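Side-chain contacts in putative Xylose isomerase (Rhodospirillum rubrum, PDB 3QXB), which is probably an isomerase of the xylose isomerase-like TIM-barrel family and binds manganese and iron ions in its barrel: residues W62-D65 and I66-D69; Q53-Y56 and D57-D60; D121-A125 and M126-A130; D69-A72 and I73-K77. All blocks are in the same frame, centred on the assembly; numbering follows the deposited sequence. Where two conformers were deposited one is given.

In the fold
All four contacts are local and gather round one beta-alpha-beta unit of the TIM barrel, strand 51-55, helix 65-81 and strand 85-90, and its neighbour helix 106-125. Contact 2, at the end of strand 51-55, is wholly buried and lies nearest the metal ions; hydroxyls and an aliphatic branch do its work. Contact 3 is also largely buried, but backbone bonds finish its helix and a threonine methyl packs against the turn. Contacts 1 and 4 share helix 65-81 and Asp69 and lie farther out, where arginines pair with carboxylates, water or solvent molecules. Met122 and Met126 of contact 3 reach into contact 2, while contacts 1, 2 and 4 all touch the second subunit.

Contact 1 (W62-D65 and I66-D69); sequences WWPD and IERD
Asp65 and Arg68 lie side by side in the first turn of helix 65-81, pointing the same way, and with Asp69 make a salt-bridge network; Pro64 is at the N-cap position. Two backbone bonds start the helix: Arg68 N donates to Pro64 O at 2.9 Å, and Asp69 N to Asp65 O at 2.7 Å. Among the charges, Arg68 grips its neighbour side-on, NE and NH2 both pointing at Asp69 OD1, which lies in the guanidinium plane; the NE bond is 2.9 Å long. The bend at chi3 (68°) folds the guanidinium back over the start of the helix, placing CA of Asp65 over one of its faces. Asp65 OD1 lies well out of the guanidinium plane, a long 3.9 Å from Arg68 NH1, and attracts by charge alone; its stronger partner is Arg118 of helix 106-125. Replacing Arg68 by an alanine would probably leave the Asp69 carboxylate without its nearby countercharge and free to turn. At the root of the arginine Trp63 CB packs on Arg68 CB (3.7 Å). The Trp63 ring itself meets Trp62 of the second subunit edge-to-face. Arg68 NH1 also bonds to Pro61 O. A water accepts from Arg68 NH1 at 2.8 Å and donates weakly to Asp65 OD1 at 3.3 Å.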
loop_
_atom_site.group_PDB
_atom_site.type_symbol
_atom_site.label_atom_id
_atom_site.label_comp_id
_atom_site.label_asym_id
_atom_site.label_seq_id
_atom_site.Cartn_x
_atom_site.Cartn_y
_atom_site.Cartn_z
ATOM N N TRP A 62 -10.323 -9.039 -2.234
ATOM C CA TRP A 62 -10.052 -10.323 -1.545
ATOM C C TRP A 62 -10.956 -10.642 -0.337
ATOM O O TRP A 62 -11.080 -11.797 0.067
ATOM C CB TRP A 62 -8.595 -10.404 -1.129
ATOM C CG TRP A 62 -7.651 -10.580 -2.252
ATOM C CD1 TRP A 62 -6.737 -9.694 -2.678
ATOM C CD2 TRP A 62 -7.498 -11.739 -3.061
ATOM N NE1 TRP A 62 -6.031 -10.203 -3.735
ATOM C CE2 TRP A 62 -6.503 -11.450 -4.012
ATOM C CE3 TRP A 62 -8.165 -12.967 -3.131
ATOM C CZ2 TRP A 62 -6.103 -12.371 -4.975
ATOM C CZ3 TRP A 62 -7.786 -13.866 -4.098
ATOM C CH2 TRP A 62 -6.762 -13.583 -4.982
ATOM N N TRP A 63 -11.567 -9.646 0.270
ATOM C CA TRP A 63 -12.448 -9.906 1.430
ATOM C C TRP A 63 -13.575 -10.883 1.067
ATOM O O TRP A 63 -14.007 -10.896 -0.073
ATOM C CB TRP A 63 -13.056 -8.612 1.935
ATOM C CG TRP A 63 -12.119 -7.692 2.641
ATOM C CD1 TRP A 63 -10.822 -7.947 3.057
ATOM C CD2 TRP A 63 -12.411 -6.358 3.043
ATOM N NE1 TRP A 63 -10.305 -6.828 3.665
ATOM C CE2 TRP A 63 -11.270 -5.856 3.695
ATOM C CE3 TRP A 63 -13.546 -5.543 2.943
ATOM C CZ2 TRP A 63 -11.233 -4.563 4.235
ATOM C CZ3 TRP A 63 -13.507 -4.277 3.486
ATOM C CH2 TRP A 63 -12.346 -3.776 4.070
ATOM N N PRO A 64 -14.074 -11.674 2.024
ATOM C CA PRO A 64 -15.196 -12.554 1.719
ATOM C C PRO A 64 -16.364 -11.767 1.157
ATOM O O PRO A 64 -16.625 -10.625 1.586
ATOM C CB PRO A 64 -15.527 -13.226 3.063
ATOM C CG PRO A 64 -14.303 -13.121 3.847
ATOM C CD PRO A 64 -13.530 -11.928 3.372
ATOM N N ASP A 65 -16.981 -12.361 0.142
ATOM C CA ASP A 65 -17.961 -11.698 -0.698
ATOM C C ASP A 65 -19.055 -11.004 0.103
ATOM O O ASP A 65 -19.421 -9.880 -0.197
ATOM C CB ASP A 65 -18.665 -12.718 -1.617
ATOM C CG ASP A 65 -17.735 -13.345 -2.619
ATOM O OD1 ASP A 65 -16.503 -13.292 -2.404
ATOM O OD2 ASP A 65 -18.221 -13.922 -3.607
ATOM N N ILE A 66 -19.590 -11.690 1.094
ATOM C CA ILE A 66 -20.785 -11.207 1.786
ATOM C C ILE A 66 -20.476 -9.912 2.524
ATOM O O ILE A 66 -21.161 -8.904 2.326
ATOM C CB ILE A 66 -21.383 -12.252 2.767
ATOM C CG1 ILE A 66 -21.992 -13.431 1.982
ATOM C CG2 ILE A 66 -22.482 -11.605 3.651
ATOM C CD1 ILE A 66 -22.543 -14.588 2.894
ATOM N N GLU A 67 -19.460 -9.932 3.380
ATOM C CA GLU A 67 -19.089 -8.716 4.118
ATOM C C GLU A 67 -18.546 -7.643 3.181
ATOM O O GLU A 67 -18.871 -6.461 3.311
ATOM C CB GLU A 67 -18.072 -9.031 5.220
ATOM C CG GLU A 67 -18.602 -9.995 6.285
ATOM C CD GLU A 67 -18.329 -11.471 5.931
ATOM O OE1 GLU A 67 -18.245 -11.838 4.719
ATOM O OE2 GLU A 67 -18.190 -12.265 6.882
ATOM N N ARG A 68 -17.738 -8.066 2.218
ATOM C CA ARG A 68 -17.158 -7.160 1.256
ATOM C C ARG A 68 -18.273 -6.438 0.518
ATOM O O ARG A 68 -18.231 -5.231 0.457
ATOM C CB ARG A 68 -16.276 -7.881 0.229
ATOM C CG ARG A 68 -15.654 -6.954 -0.808
ATOM C CD ARG A 68 -15.159 -7.712 -1.994
ATOM N NE ARG A 68 -16.251 -8.280 -2.751
ATOM C CZ ARG A 68 -16.185 -9.334 -3.569
ATOM N NH1 ARG A 68 -15.054 -9.977 -3.770
ATOM N NH2 ARG A 68 -17.274 -9.712 -4.228
ATOM N N ASP A 69 -19.235 -7.162 -0.071
ATOM C CA ASP A 69 -20.292 -6.506 -0.890
ATOM C C ASP A 69 -21.257 -5.676 -0.051
ATOM O O ASP A 69 -21.726 -4.643 -0.531
ATOM C CB ASP A 69 -21.102 -7.480 -1.776
ATOM C CG ASP A 69 -20.237 -8.191 -2.796
ATOM O OD1 ASP A 69 -19.114 -7.700 -3.066
ATOM O OD2 ASP A 69 -20.707 -9.227 -3.320
HETATM O O HOH W 1 -15.940 -12.085 -5.409
#

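Contact 2 (Q53-Y56 and D57-D60); sequences QYTY and DLTD
Tyr54 and Thr59 cross at about a right angle, the threonine hydroxyl arriving at the ring edge and in the ring plane. Tyr54 OH and Thr59 OG1 are 2.6 Å apart and hydrogen-bonded, though the phenol oxygen is less surely placed. With chi1 at 179°, the tyrosine ring swings away from its own backbone N and reaches past Leu58, whose CD1 lies obliquely 3.7 Å from Tyr54 CE1. Thr55, the last residue of the strand, divides its branches: OG1 accepts from Asp57 N at 3.2 Å, while CG2 stands 3.9 Å from Leu58 CG, the two side chains nearly perpendicular. The turn is closed by Leu58 N, which donates to Thr55 O at 3.1 Å from well above the carbonyl plane. The Asp57 carboxylate looks elsewhere, to the backbone N of Leu93 and Ala94. This is the C-terminal end of a TIM-barrel strand, and the Thr55 side chain is about 10 Å from the bound metal ions. Strand 51-55 lies between strands 22-25 and 85-90; Thr59 packs against Ala72 and Tyr75 of helix 65-81, and Tyr56 against Leu116 and Ala119 of helix 106-125.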
loop_
_atom_site.group_PDB
_atom_site.type_symbol
_atom_site.label_atom_id
_atom_site.label_comp_id
_atom_site.label_asym_id
_atom_site.label_seq_id
_atom_site.Cartn_x
_atom_site.Cartn_y
_atom_site.Cartn_z
ATOM N N GLN A 53 -14.312 8.122 -8.581
ATOM C CA GLN A 53 -13.702 6.814 -8.812
ATOM C C GLN A 53 -13.450 6.201 -7.460
ATOM O O GLN A 53 -12.703 6.762 -6.624
ATOM C CB GLN A 53 -12.411 6.911 -9.619
ATOM C CG GLN A 53 -11.873 5.628 -10.059
ATOM C CD GLN A 53 -10.741 5.773 -11.034
ATOM O OE1 GLN A 53 -9.659 6.275 -10.693
ATOM N NE2 GLN A 53 -10.977 5.312 -12.283
ATOM N N TYR A 54 -14.100 5.066 -7.228
ATOM C CA TYR A 54 -14.023 4.383 -5.955
ATOM C C TYR A 54 -12.745 3.571 -5.961
ATOM O O TYR A 54 -12.397 3.019 -6.988
ATOM C CB TYR A 54 -15.241 3.493 -5.824
ATOM C CG TYR A 54 -15.349 2.659 -4.554
ATOM C CD1 TYR A 54 -15.940 3.171 -3.395
ATOM C CD2 TYR A 54 -14.926 1.351 -4.538
ATOM C CE1 TYR A 54 -16.061 2.391 -2.230
ATOM C CE2 TYR A 54 -15.085 0.575 -3.408
ATOM C CZ TYR A 54 -15.640 1.099 -2.255
ATOM O OH TYR A 54 -15.740 0.261 -1.117
ATOM N N THR A 55 -12.023 3.523 -4.841
ATOM C CA THR A 55 -10.739 2.802 -4.784
ATOM C C THR A 55 -10.886 1.419 -4.087
ATOM O O THR A 55 -11.592 1.289 -3.081
ATOM C CB THR A 55 -9.643 3.641 -4.055
ATOM O OG1 THR A 55 -8.407 2.909 -3.986
ATOM C CG2 THR A 55 -10.061 4.038 -2.614
ATOM N N TYR A 56 -10.215 0.401 -4.612
ATOM C CA TYR A 56 -10.145 -0.913 -3.927
ATOM C C TYR A 56 -9.589 -0.775 -2.484
ATOM O O TYR A 56 -9.815 -1.637 -1.662
ATOM C CB TYR A 56 -9.230 -1.859 -4.647
ATOM C CG TYR A 56 -9.571 -2.264 -6.096
ATOM C CD1 TYR A 56 -10.658 -1.738 -6.793
ATOM C CD2 TYR A 56 -8.738 -3.120 -6.768
ATOM C CE1 TYR A 56 -10.893 -2.112 -8.109
ATOM C CE2 TYR A 56 -8.956 -3.471 -8.099
ATOM C CZ TYR A 56 -10.011 -2.982 -8.764
ATOM O OH TYR A 56 -10.243 -3.404 -10.083
ATOM N N ASP A 57 -8.845 0.299 -2.209
ATOM C CA ASP A 57 -8.295 0.605 -0.888
ATOM C C ASP A 57 -9.358 0.891 0.199
ATOM O O ASP A 57 -9.009 1.037 1.354
ATOM C CB ASP A 57 -7.271 1.765 -0.964
ATOM C CG ASP A 57 -5.888 1.328 -1.484
ATOM O OD1 ASP A 57 -5.616 0.115 -1.708
ATOM O OD2 ASP A 57 -5.027 2.212 -1.699
ATOM N N LEU A 58 -10.637 0.991 -0.152
ATOM C CA LEU A 58 -11.695 1.157 0.854
ATOM C C LEU A 58 -12.327 -0.187 1.182
ATOM O O LEU A 58 -12.640 -0.429 2.332
ATOM C CB LEU A 58 -12.783 2.121 0.381
ATOM C CG LEU A 58 -12.470 3.613 0.442
ATOM C CD1 LEU A 58 -13.553 4.429 -0.330
ATOM C CD2 LEU A 58 -12.417 4.053 1.869
ATOM N N THR A 59 -12.455 -1.075 0.178
ATOM C CA THR A 59 -12.972 -2.409 0.374
ATOM C C THR A 59 -12.174 -3.392 -0.515
ATOM O O THR A 59 -12.275 -3.338 -1.751
ATOM C CB THR A 59 -14.544 -2.501 0.088
ATOM O OG1 THR A 59 -14.820 -2.179 -1.246
ATOM C CG2 THR A 59 -15.397 -1.603 1.017
ATOM N N ASP A 60 -11.405 -4.283 0.139
ATOM C CA ASP A 60 -10.472 -5.175 -0.527
ATOM C C ASP A 60 -11.271 -6.230 -1.319
ATOM O O ASP A 60 -12.106 -6.929 -0.760
ATOM C CB ASP A 60 -9.588 -5.884 0.523
ATOM C CG ASP A 60 -8.389 -6.603 -0.074
ATOM O OD1 ASP A 60 -8.361 -6.857 -1.316
ATOM O OD2 ASP A 60 -7.485 -6.982 0.731
#

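Contact 3 (D121-A125 and M126-A130)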
loop_
_atom_site.group_PDB
_atom_site.type_symbol
_atom_site.label_atom_id
_atom_site.label_comp_id
_atom_site.label_asym_id
_atom_site.label_seq_id
_atom_site.Cartn_x
_atom_site.Cartn_y
_atom_site.Cartn_z
ATOM N N ASP A 121 -16.465 -8.693 -9.541
ATOM C CA ASP A 121 -17.647 -9.073 -8.691
ATOM C C ASP A 121 -18.116 -7.926 -7.791
ATOM O O ASP A 121 -19.306 -7.523 -7.761
ATOM C CB ASP A 121 -17.355 -10.298 -7.853
ATOM C CG ASP A 121 -17.217 -11.552 -8.661
ATOM O OD1 ASP A 121 -17.697 -11.645 -9.816
ATOM O OD2 ASP A 121 -16.594 -12.468 -8.141
HETATM N N MSE A 122 -17.175 -7.355 -7.071
HETATM C CA MSE A 122 -17.483 -6.175 -6.212
HETATM C C MSE A 122 -18.033 -4.977 -6.992
HETATM O O MSE A 122 -19.021 -4.272 -6.598
HETATM C CB MSE A 122 -16.173 -5.782 -5.480
HETATM C CG MSE A 122 -16.335 -4.741 -4.353
HETATM SE SE MSE A 122 -14.555 -4.330 -3.673
HETATM C CE MSE A 122 -13.976 -3.169 -4.999
ATOM N N THR A 123 -17.431 -4.725 -8.139
ATOM C CA THR A 123 -17.903 -3.595 -8.970
ATOM C C THR A 123 -19.342 -3.841 -9.472
ATOM O O THR A 123 -20.170 -2.921 -9.460
ATOM C CB THR A 123 -16.922 -3.359 -10.124
ATOM O OG1 THR A 123 -15.600 -3.125 -9.588
ATOM C CG2 THR A 123 -17.398 -2.169 -11.009
ATOM N N ALA A 124 -19.657 -5.060 -9.912
ATOM C CA ALA A 124 -21.029 -5.403 -10.363
ATOM C C ALA A 124 -22.011 -5.286 -9.198
ATOM O O ALA A 124 -23.126 -4.837 -9.356
ATOM C CB ALA A 124 -21.080 -6.854 -10.911
ATOM N N ALA A 125 -21.582 -5.681 -8.014
ATOM C CA ALA A 125 -22.453 -5.603 -6.825
ATOM C C ALA A 125 -22.835 -4.162 -6.542
ATOM O O ALA A 125 -23.997 -3.869 -6.165
ATOM C CB ALA A 125 -21.746 -6.265 -5.603
HETATM N N MSE A 126 -21.881 -3.253 -6.774
HETATM C CA MSE A 126 -22.087 -1.794 -6.637
HETATM C C MSE A 126 -22.911 -1.168 -7.738
HETATM O O MSE A 126 -23.284 -0.007 -7.626
HETATM C CB MSE A 126 -20.742 -1.045 -6.567
HETATM C CG MSE A 126 -19.926 -1.415 -5.382
HETATM SE SE MSE A 126 -18.162 -0.692 -5.312
HETATM C CE MSE A 126 -18.596 1.070 -4.692
ATOM N N GLU A 127 -23.178 -1.945 -8.795
ATOM C CA GLU A 127 -23.765 -1.459 -10.052
ATOM C C GLU A 127 -22.940 -0.338 -10.661
ATOM O O GLU A 127 -23.468 0.612 -11.224
ATOM C CB GLU A 127 -25.231 -1.091 -9.884
ATOM C CG GLU A 127 -26.071 -2.229 -9.377
ATOM C CD GLU A 127 -27.487 -1.807 -9.052
ATOM O OE1 GLU A 127 -27.953 -0.744 -9.533
ATOM O OE2 GLU A 127 -28.139 -2.562 -8.318
ATOM N N VAL A 128 -21.619 -0.471 -10.569
ATOM C CA VAL A 128 -20.704 0.439 -11.197
ATOM C C VAL A 128 -20.267 -0.193 -12.531
ATOM O O VAL A 128 -19.995 -1.395 -12.608
ATOM C CB VAL A 128 -19.516 0.719 -10.253
ATOM C CG1 VAL A 128 -18.373 1.475 -10.929
ATOM C CG2 VAL A 128 -20.017 1.450 -9.044
ATOM N N PRO A 129 -20.180 0.616 -13.587
ATOM C CA PRO A 129 -19.992 0.095 -14.945
ATOM C C PRO A 129 -18.590 -0.304 -15.380
ATOM O O PRO A 129 -18.452 -0.993 -16.388
ATOM C CB PRO A 129 -20.500 1.230 -15.840
ATOM C CG PRO A 129 -20.507 2.435 -15.021
ATOM C CD PRO A 129 -20.472 2.052 -13.560
ATOM N N ALA A 130 -17.562 0.064 -14.628
ATOM C CA ALA A 130 -16.229 -0.111 -15.128
ATOM C C ALA A 130 -15.273 -0.266 -13.966
ATOM O O ALA A 130 -15.544 0.233 -12.874
ATOM C CB ALA A 130 -15.833 1.102 -16.032
#
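Met126 N still makes the helical bond to Met122 O at 3.0 Å, after which Glu127 turns to positive phi (56°) and Val128 N reaches back to Thr123 O at 3.1 Å, ending helix 106-125 in a Schellman motif. A second bond into the last turn runs from Glu127 N to Ala124 O at 2.9 Å, its donor lying far above the carbonyl plane. Side chains pack against the bend. Thr123 turns its methyl toward the returning chain: CG2 lies anti to the backbone N and 3.1 Å from Val128 O, with Val128 CB and Ala130 O a little farther off. Its hydroxyl, on the other branch, bonds to Thr89 of strand 85-90 and to Ala119 O one turn back in the helix, so the residue serves the turn with carbon and the neighbouring strand with oxygen. Met126, a selenomethionine, starts against the helix end, where its CG lies 3.2 Å from Met122 O; the chain then bends at chi3 (80°) and its end leads away from the turn. Glu127 takes the exposed side, its CG passing 3.9 Å from Ala124 O. The motif turns the chain from the helix into strand 130-133 of the TIM barrel. Met126 and Val128 both pack on Ile86 of strand 85-90, Met122 and Ala125 face Arg68, Asp69 and Ala72 of helix 65-81, and Ala130 lies against Met174 and Tyr176 of strand 174-177.

Contact 4 (D69-A72 and I73-K77); sequences DRRA and IAYAK. With EDO (1,2-ethanediol), chain L; EDO (1,2-ethanediol), chain N.
Arg71 leaves the helix with CG opposite its backbone N (chi1 -168°) and bends at chi2 (56°), while Tyr75, one turn on, keeps CG beside its own N, and the two side chains come to cross. Arg71 CG lies 4.0 Å from Tyr75 CE2, and the guanidinium and ring planes are turned 67° to each other. Their ends are linked through a water, which accepts from Arg71 NE at 2.9 Å and is hydrogen-bonded to Tyr75 OH at 2.7 Å. The outer nitrogens of Arg71 hold two ethanediol molecules, probably from the crystallisation liquor. NH1 donates to O2 of one (chain L) at 2.9 Å, and NH2 to O2 of the other (chain N) at 3.0 Å in a nearly straight bond; a weak bond from NH1 reaches O1 of the latter. A leucine in place of Arg71 would probably leave the bridging water without its NE donor and both diols without their charged partner. The residues lie on helix 65-81 of the TIM barrel, the connection in the beta-alpha-beta unit between strands 51-55 and 85-90. Tyr75 packs on Pro36 and Leu39 of helix 36-46, and Ala72 on Met122 of helix 106-125. Arg70, deposited in two conformers, in the one given reaches a salt bridge with Glu107 of the second subunit, which is less certain for that reason. Ile73 lies back along the preceding turn: its N donates to Asp69 O at 2.7 Å, and its CD1 comes within 4.1 Å of Asp69 CB.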
loop_
_atom_site.group_PDB
_atom_site.type_symbol
_atom_site.label_atom_id
_atom_site.label_comp_id
_atom_site.label_asym_id
_atom_site.label_seq_id
_atom_site.Cartn_x
_atom_site.Cartn_y
_atom_site.Cartn_z
ATOM N N ASP A 69 -19.235 -7.162 -0.071
ATOM C CA ASP A 69 -20.292 -6.506 -0.890
ATOM C C ASP A 69 -21.257 -5.676 -0.051
ATOM O O ASP A 69 -21.726 -4.643 -0.531
ATOM C CB ASP A 69 -21.102 -7.480 -1.776
ATOM C CG ASP A 69 -20.237 -8.191 -2.796
ATOM O OD1 ASP A 69 -19.114 -7.700 -3.066
ATOM O OD2 ASP A 69 -20.707 -9.227 -3.320
ATOM N N ARG A 70 -21.563 -6.126 1.174
ATOM C CA ARG A 70 -22.385 -5.342 2.093
ATOM C C ARG A 70 -21.789 -3.940 2.220
ATOM O O ARG A 70 -22.495 -2.966 2.086
ATOM C CB ARG A 70 -22.487 -6.030 3.467
ATOM C CG ARG A 70 -23.421 -5.363 4.506
ATOM C CD ARG A 70 -23.637 -6.263 5.771
ATOM N NE ARG A 70 -24.740 -7.209 5.591
ATOM C CZ ARG A 70 -24.810 -8.416 6.150
ATOM N NH1 ARG A 70 -23.847 -8.840 6.966
ATOM N NH2 ARG A 70 -25.853 -9.201 5.904
ATOM N N ARG A 71 -20.480 -3.841 2.455
ATOM C CA ARG A 71 -19.812 -2.517 2.644
ATOM C C ARG A 71 -19.715 -1.740 1.316
ATOM O O ARG A 71 -20.068 -0.578 1.248
ATOM C CB ARG A 71 -18.424 -2.701 3.315
ATOM C CG ARG A 71 -17.771 -1.428 3.811
ATOM C CD ARG A 71 -18.658 -0.679 4.776
ATOM N NE ARG A 71 -17.880 0.323 5.494
ATOM C CZ ARG A 71 -18.330 1.070 6.492
ATOM N NH1 ARG A 71 -19.570 0.994 6.880
ATOM N NH2 ARG A 71 -17.512 1.902 7.095
ATOM N N ALA A 72 -19.275 -2.407 0.251
ATOM C CA ALA A 72 -19.196 -1.789 -1.076
ATOM C C ALA A 72 -20.552 -1.294 -1.510
ATOM O O ALA A 72 -20.647 -0.177 -1.961
ATOM C CB ALA A 72 -18.597 -2.720 -2.090
ATOM N N ILE A 73 -21.594 -2.103 -1.337
ATOM C CA ILE A 73 -22.945 -1.670 -1.675
ATOM C C ILE A 73 -23.425 -0.466 -0.851
ATOM O O ILE A 73 -24.053 0.424 -1.383
ATOM C CB ILE A 73 -23.962 -2.831 -1.605
ATOM C CG1 ILE A 73 -23.730 -3.808 -2.759
ATOM C CG2 ILE A 73 -25.422 -2.317 -1.645
ATOM C CD1 ILE A 73 -24.399 -5.153 -2.581
ATOM N N ALA A 74 -23.107 -0.435 0.439
ATOM C CA ALA A 74 -23.422 0.737 1.262
ATOM C C ALA A 74 -22.779 2.030 0.727
ATOM O O ALA A 74 -23.438 3.058 0.691
ATOM C CB ALA A 74 -23.082 0.508 2.771
ATOM N N TYR A 75 -21.519 1.978 0.321
ATOM C CA TYR A 75 -20.912 3.141 -0.373
ATOM C C TYR A 75 -21.657 3.465 -1.663
ATOM O O TYR A 75 -22.027 4.623 -1.881
ATOM C CB TYR A 75 -19.428 2.921 -0.687
ATOM C CG TYR A 75 -18.521 3.021 0.509
ATOM C CD1 TYR A 75 -18.334 4.228 1.168
ATOM C CD2 TYR A 75 -17.796 1.925 0.943
ATOM C CE1 TYR A 75 -17.486 4.323 2.272
ATOM C CE2 TYR A 75 -16.930 2.014 2.020
ATOM C CZ TYR A 75 -16.787 3.222 2.686
ATOM O OH TYR A 75 -15.953 3.300 3.770
ATOM N N ALA A 76 -21.918 2.469 -2.503
ATOM C CA ALA A 76 -22.660 2.764 -3.787
ATOM C C ALA A 76 -23.982 3.438 -3.553
ATOM O O ALA A 76 -24.330 4.450 -4.213
ATOM C CB ALA A 76 -22.838 1.483 -4.638
ATOM N N LYS A 77 -24.721 2.947 -2.573
ATOM C CA LYS A 77 -26.031 3.504 -2.278
ATOM C C LYS A 77 -25.940 4.915 -1.716
ATOM O O LYS A 77 -26.762 5.778 -2.055
ATOM C CB LYS A 77 -26.796 2.580 -1.321
ATOM C CG LYS A 77 -28.186 3.034 -0.860
ATOM C CD LYS A 77 -28.909 1.915 -0.038
ATOM C CE LYS A 77 -30.414 2.199 0.227
ATOM N NZ LYS A 77 -30.627 3.495 0.933
HETATM C C1 EDO L . -22.887 -2.393 7.111
HETATM O O1 EDO L . -21.858 -2.482 8.126
HETATM C C2 EDO L . -22.271 -1.992 5.765
HETATM O O2 EDO L . -21.800 -0.635 5.901
HETATM C C1 EDO N . -20.785 3.179 9.166
HETATM O O1 EDO N . -21.631 2.035 9.038
HETATM C C2 EDO N . -19.419 2.856 9.720
HETATM O O2 EDO N . -18.426 3.760 9.203
HETATM O O HOH W 2 -15.171 1.224 5.298
#